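Local structure of PKS (Streptomyces albus, 4OQJ) at residues A[91-96]-A[178-183]; A[105-110]-A[170-175]. The protein probably elongates acyl chains as a ketosynthase-containing module of the oxazolomycin polyketide synthase, by decarboxylative condensation of carrier-protein-bound units. All blocks are in the same frame, centred on the assembly; numbering follows the deposited sequence.

Contact 1 of 2, residues A[91-96]-A[178-183]; sequences GLFGIT and YKLNLC. With K (potassium ion), chain B.
K179 starts with CG anti to its own carbonyl carbon, bends at chi2 (-65°) and then runs straight, chi3 and chi4 both near 180°. This path carries NZ across to the loop 91-96. There it donates a hydrogen bond to F93 O at 2.7 Å. The C=O...NZ angle is 170°, so the ammonium sits almost in line with the carbonyl. K179 CD and CE both pass near the same oxygen. K179 CE also lies 3.8 Å from I95 CG1, where the two side chains cross obliquely.

The F93 ring extends toward L180, and K179 CB approaches it at a slant. L180 CD2 meets the ring at its edge, 3.9 Å from F93 CE1. L111 and Y115 of helix 105-121 also touch L180.

The loop is shaped by a type I beta turn from G91 to G94, closed by G94 N to G91 O at 3.1 Å. F93 O points out of this turn toward the lysine.

Beside the contact, Y178 OH binds a potassium ion at 2.9 Å. A water on that ion donates to Y178 O. Four waters and the carbonyl oxygens of S292 and K294 of the second subunit complete the site. The last turn of helix 171-180, followed by N181 with positive phi, thus lies against a type I turn, next to a potassium site shared by both subunits of a thiolase-type ketosynthase dimer.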
loop_
_atom_site.group_PDB
_atom_site.type_symbol
_atom_site.label_atom_id
_atom_site.label_comp_id
_atom_site.label_asym_id
_atom_site.label_seq_id
_atom_site.Cartn_x
_atom_site.Cartn_y
_atom_site.Cartn_z
ATOM N N GLY A 91 -22.907 9.320 16.357
ATOM C CA GLY A 91 -22.809 10.568 17.100
ATOM C C GLY A 91 -21.391 10.857 17.569
ATOM O O GLY A 91 -20.912 11.984 17.496
ATOM N N LEU A 92 -20.722 9.823 18.055
ATOM C CA LEU A 92 -19.367 9.956 18.554
ATOM C C LEU A 92 -18.443 10.464 17.465
ATOM O O LEU A 92 -17.528 11.255 17.731
ATOM C CB LEU A 92 -18.862 8.616 19.076
ATOM C CG LEU A 92 -17.391 8.576 19.477
ATOM C CD1 LEU A 92 -17.128 9.472 20.678
ATOM C CD2 LEU A 92 -16.967 7.144 19.746
ATOM N N PHE A 93 -18.684 10.020 16.230
ATOM C CA PHE A 93 -17.811 10.394 15.123
ATOM C C PHE A 93 -18.361 11.560 14.287
ATOM O O PHE A 93 -17.823 11.887 13.235
ATOM C CB PHE A 93 -17.565 9.172 14.241
ATOM C CG PHE A 93 -16.831 8.082 14.945
ATOM C CD1 PHE A 93 -15.504 8.252 15.309
ATOM C CD2 PHE A 93 -17.468 6.901 15.288
ATOM C CE1 PHE A 93 -14.816 7.247 15.978
ATOM C CE2 PHE A 93 -16.786 5.906 15.964
ATOM C CZ PHE A 93 -15.457 6.083 16.303
ATOM N N GLY A 94 -19.412 12.205 14.770
ATOM C CA GLY A 94 -19.940 13.383 14.096
ATOM C C GLY A 94 -20.518 13.059 12.733
ATOM O O GLY A 94 -20.439 13.858 11.807
ATOM N N ILE A 95 -21.097 11.873 12.616
ATOM C CA ILE A 95 -21.662 11.393 11.357
ATOM C C ILE A 95 -23.191 11.368 11.452
ATOM O O ILE A 95 -23.742 10.912 12.446
ATOM C CB ILE A 95 -21.108 9.991 11.023
ATOM C CG1 ILE A 95 -19.609 10.098 10.704
ATOM C CG2 ILE A 95 -21.847 9.360 9.850
ATOM C CD1 ILE A 95 -18.879 8.767 10.616
ATOM N N THR A 96 -23.876 11.873 10.431
ATOM C CA THR A 96 -25.339 11.899 10.444
ATOM C C THR A 96 -25.891 10.496 10.255
ATOM O O THR A 96 -25.170 9.604 9.810
ATOM C CB THR A 96 -25.899 12.780 9.332
ATOM O OG1 THR A 96 -25.607 12.170 8.076
ATOM C CG2 THR A 96 -25.269 14.172 9.367
ATOM N N TYR A 178 -9.241 10.918 9.046
ATOM C CA TYR A 178 -9.998 12.148 9.228
ATOM C C TYR A 178 -10.754 12.176 10.558
ATOM O O TYR A 178 -10.832 13.213 11.225
ATOM C CB TYR A 178 -10.988 12.340 8.077
ATOM C CG TYR A 178 -11.848 13.559 8.265
ATOM C CD1 TYR A 178 -11.283 14.829 8.219
ATOM C CD2 TYR A 178 -13.220 13.451 8.511
ATOM C CE1 TYR A 178 -12.046 15.965 8.406
ATOM C CE2 TYR A 178 -14.008 14.599 8.697
ATOM C CZ TYR A 178 -13.399 15.850 8.646
ATOM O OH TYR A 178 -14.125 16.999 8.837
ATOM N N LYS A 179 -11.310 11.042 10.953
ATOM C CA LYS A 179 -12.153 11.016 12.140
ATOM C C LYS A 179 -11.368 10.798 13.422
ATOM O O LYS A 179 -11.843 11.177 14.489
ATOM C CB LYS A 179 -13.215 9.934 12.002
ATOM C CG LYS A 179 -14.282 10.252 10.980
ATOM C CD LYS A 179 -15.107 11.449 11.399
ATOM C CE LYS A 179 -16.211 11.699 10.403
ATOM N NZ LYS A 179 -17.051 12.841 10.829
ATOM N N LEU A 180 -10.185 10.180 13.328
ATOM C CA LEU A 180 -9.333 9.951 14.505
ATOM C C LEU A 180 -8.153 10.934 14.626
ATOM O O LEU A 180 -7.487 10.963 15.652
ATOM C CB LEU A 180 -8.783 8.527 14.497
ATOM C CG LEU A 180 -9.813 7.387 14.485
ATOM C CD1 LEU A 180 -9.132 6.061 14.796
ATOM C CD2 LEU A 180 -10.938 7.646 15.472
ATOM N N ASN A 181 -7.911 11.722 13.577
ATOM C CA ASN A 181 -6.761 12.650 13.449
ATOM C C ASN A 181 -5.409 11.950 13.282
ATOM O O ASN A 181 -4.478 12.160 14.061
ATOM C CB ASN A 181 -6.661 13.617 14.633
ATOM C CG ASN A 181 -5.751 14.811 14.323
ATOM O OD1 ASN A 181 -5.779 15.350 13.216
ATOM N ND2 ASN A 181 -4.935 15.218 15.290
ATOM N N LEU A 182 -5.291 11.150 12.231
ATOM C CA LEU A 182 -4.043 10.468 11.908
ATOM C C LEU A 182 -3.439 11.230 10.738
ATOM O O LEU A 182 -4.070 11.326 9.682
ATOM C CB LEU A 182 -4.302 8.997 11.557
ATOM C CG LEU A 182 -5.227 8.238 12.500
ATOM C CD1 LEU A 182 -5.325 6.785 12.107
ATOM C CD2 LEU A 182 -4.761 8.374 13.956
ATOM N N CYS A 183 -2.250 11.801 10.931
ATOM C CA CYS A 183 -1.627 12.673 9.938
ATOM C C CYS A 183 -0.457 12.027 9.202
ATOM O O CYS A 183 0.182 12.665 8.358
ATOM C CB CYS A 183 -1.158 13.958 10.608
ATOM S SG CYS A 183 -2.524 14.846 11.365
HETATM K K K B . -12.911 18.193 11.208
HETATM O O HOH W 1 -12.846 15.238 11.834
HETATM O O HOH W 2 -15.770 19.481 10.654
HETATM O O HOH W 3 -11.952 20.811 12.684
HETATM O O HOH W 4 -12.809 18.234 14.077
#

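Contact 2 of 2, residues A[105-110]-A[170-175]; sequences PQQRQF and DFVATR
Q107 and R175 meet with their side chains crossing at about a right angle. Their amide and guanidinium planes are 36° apart. NE and NH1 of R175 both donate to Q107 OE1, in bent bonds: NH1 at 2.9 Å and NE at 3.1 Å. The oxygen lies in the guanidinium plane, but both donors come from one face of the amide. NH1 stands 36° above the carbonyl plane. The arginine chain bends at chi3, which turns this edge toward the glutamine. R175 NH1 also bonds to I165 O, so it bridges two acceptors. Y297 of the second subunit packs on F171 and R175.

V172 packs against the glutamine chain, with its CB 3.9 Å from Q107 CG. V172 CG2 touches both Q107 CG and the F110 ring, which it approaches obliquely, 3.8 Å from F110 CD2. The V172 and F110 side chains cross at about a right angle. One water joins the backbones by donating to Q107 O at 2.9 Å and V172 O at 3.1 Å.

The two helix segments run in similar directions, 34° apart, with axes 9.7 Å from each other. Strand 132-138 adjoins the apolar part: V138 touches V172, and A136 touches F110. Strand 186-190 packs on V172 through S188.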
loop_
_atom_site.group_PDB
_atom_site.type_symbol
_atom_site.label_atom_id
_atom_site.label_comp_id
_atom_site.label_asym_id
_atom_site.label_seq_id
_atom_site.Cartn_x
_atom_site.Cartn_y
_atom_site.Cartn_z
ATOM N N PRO A 105 -20.565 -1.157 6.282
ATOM C CA PRO A 105 -20.292 -1.645 7.639
ATOM C C PRO A 105 -18.830 -2.042 7.872
ATOM O O PRO A 105 -18.352 -1.923 8.988
ATOM C CB PRO A 105 -21.186 -2.882 7.765
ATOM C CG PRO A 105 -22.252 -2.697 6.754
ATOM C CD PRO A 105 -21.669 -1.891 5.638
ATOM N N GLN A 106 -18.132 -2.509 6.848
ATOM C CA GLN A 106 -16.723 -2.844 7.028
ATOM C C GLN A 106 -15.911 -1.621 7.470
ATOM O O GLN A 106 -15.004 -1.745 8.295
ATOM C CB GLN A 106 -16.145 -3.422 5.738
ATOM C CG GLN A 106 -16.830 -4.707 5.290
ATOM C CD GLN A 106 -16.214 -5.269 4.034
ATOM O OE1 GLN A 106 -15.692 -6.383 4.029
ATOM N NE2 GLN A 106 -16.263 -4.493 2.956
ATOM N N GLN A 107 -16.239 -0.449 6.921
ATOM C CA GLN A 107 -15.513 0.789 7.234
ATOM C C GLN A 107 -15.939 1.324 8.590
ATOM O O GLN A 107 -15.118 1.851 9.331
ATOM C CB GLN A 107 -15.740 1.851 6.143
ATOM C CG GLN A 107 -15.181 1.413 4.797
ATOM C CD GLN A 107 -14.961 2.532 3.801
ATOM O OE1 GLN A 107 -14.745 3.693 4.166
ATOM N NE2 GLN A 107 -14.981 2.176 2.521
ATOM N N ARG A 108 -17.221 1.174 8.925
ATOM C CA ARG A 108 -17.696 1.553 10.253
ATOM C C ARG A 108 -17.046 0.715 11.333
ATOM O O ARG A 108 -16.579 1.236 12.347
ATOM C CB ARG A 108 -19.213 1.406 10.356
ATOM C CG ARG A 108 -19.991 2.497 9.622
ATOM C CD ARG A 108 -21.454 2.279 9.808
ATOM N NE ARG A 108 -22.160 1.720 8.657
ATOM C CZ ARG A 108 -23.214 0.910 8.747
ATOM N NH1 ARG A 108 -23.632 0.457 9.927
ATOM N NH2 ARG A 108 -23.857 0.539 7.651
ATOM N N GLN A 109 -17.022 -0.593 11.121
ATOM C CA GLN A 109 -16.415 -1.488 12.095
ATOM C C GLN A 109 -14.906 -1.241 12.185
ATOM O O GLN A 109 -14.328 -1.321 13.274
ATOM C CB GLN A 109 -16.714 -2.941 11.731
ATOM C CG GLN A 109 -18.170 -3.308 11.941
ATOM C CD GLN A 109 -18.543 -3.402 13.401
ATOM O OE1 GLN A 109 -17.831 -4.009 14.189
ATOM N NE2 GLN A 109 -19.663 -2.795 13.769
ATOM N N PHE A 110 -14.257 -0.927 11.065
ATOM C CA PHE A 110 -12.815 -0.674 11.122
ATOM C C PHE A 110 -12.547 0.598 11.922
ATOM O O PHE A 110 -11.589 0.669 12.677
ATOM C CB PHE A 110 -12.154 -0.531 9.754
ATOM C CG PHE A 110 -10.674 -0.335 9.871
ATOM C CD1 PHE A 110 -9.852 -1.411 10.206
ATOM C CD2 PHE A 110 -10.119 0.919 9.787
ATOM C CE1 PHE A 110 -8.496 -1.225 10.393
ATOM C CE2 PHE A 110 -8.758 1.116 9.968
ATOM C CZ PHE A 110 -7.947 0.049 10.262
ATOM N N ASP A 170 -10.949 2.800 -1.258
ATOM C CA ASP A 170 -10.015 3.910 -1.069
ATOM C C ASP A 170 -10.230 4.677 0.210
ATOM O O ASP A 170 -9.323 5.378 0.654
ATOM C CB ASP A 170 -10.126 4.936 -2.199
ATOM C CG ASP A 170 -9.943 4.344 -3.554
ATOM O OD1 ASP A 170 -10.665 3.380 -3.876
ATOM O OD2 ASP A 170 -9.074 4.854 -4.314
ATOM N N PHE A 171 -11.433 4.605 0.771
ATOM C CA PHE A 171 -11.786 5.558 1.821
ATOM C C PHE A 171 -11.730 4.969 3.217
ATOM O O PHE A 171 -11.929 5.693 4.174
ATOM C CB PHE A 171 -13.162 6.159 1.508
ATOM C CG PHE A 171 -13.183 6.879 0.194
ATOM C CD1 PHE A 171 -12.568 8.113 0.055
ATOM C CD2 PHE A 171 -13.747 6.296 -0.930
ATOM C CE1 PHE A 171 -12.545 8.772 -1.174
ATOM C CE2 PHE A 171 -13.723 6.951 -2.152
ATOM C CZ PHE A 171 -13.115 8.185 -2.275
ATOM N N VAL A 172 -11.397 3.681 3.362
ATOM C CA VAL A 172 -11.385 3.096 4.707
ATOM C C VAL A 172 -10.276 3.711 5.556
ATOM O O VAL A 172 -10.511 4.061 6.706
ATOM C CB VAL A 172 -11.239 1.550 4.716
ATOM C CG1 VAL A 172 -9.952 1.044 4.058
ATOM C CG2 VAL A 172 -11.341 1.006 6.148
ATOM N N ALA A 173 -9.085 3.868 4.986
ATOM C CA ALA A 173 -7.958 4.374 5.742
ATOM C C ALA A 173 -8.103 5.869 5.950
ATOM O O ALA A 173 -7.829 6.356 7.035
ATOM C CB ALA A 173 -6.627 4.048 5.043
ATOM N N THR A 174 -8.524 6.602 4.920
ATOM C CA THR A 174 -8.630 8.047 5.047
ATOM C C THR A 174 -9.820 8.509 5.916
ATOM O O THR A 174 -9.718 9.518 6.599
ATOM C CB THR A 174 -8.746 8.713 3.670
ATOM O OG1 THR A 174 -9.907 8.215 2.993
ATOM C CG2 THR A 174 -7.487 8.442 2.855
ATOM N N ARG A 175 -10.939 7.793 5.882
ATOM C CA ARG A 175 -12.040 8.082 6.809
ATOM C C ARG A 175 -11.542 7.977 8.235
ATOM O O ARG A 175 -11.833 8.841 9.068
ATOM C CB ARG A 175 -13.211 7.127 6.616
ATOM C CG ARG A 175 -14.382 7.399 7.585
ATOM C CD ARG A 175 -15.521 6.427 7.389
ATOM N NE ARG A 175 -15.578 6.009 6.012
ATOM C CZ ARG A 175 -16.055 6.757 5.027
ATOM N NH1 ARG A 175 -16.006 6.304 3.788
ATOM N NH2 ARG A 175 -16.570 7.949 5.275
HETATM O O HOH W 5 -13.289 3.713 8.103
#

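Both contacts hold helix 171-180, contact 2 near its start and contact 1 at its end. Contact 2 is nested along the chain inside the loop closed by contact 1, and their centres are 11 Å apart. In contact 2 every touching residue is buried, and two helices meet beside the central sheet. Contact 1 is mostly buried but has an exposed glycine and a partly exposed lysine, and it joins the helix to an irregular loop. The chemistry differs: a charged amine bonds to a backbone carbonyl in one, a guanidinium to a side-chain amide in the other. Both reach the second subunit, contact 1 through the shared potassium ion and contact 2 through D170 and T174.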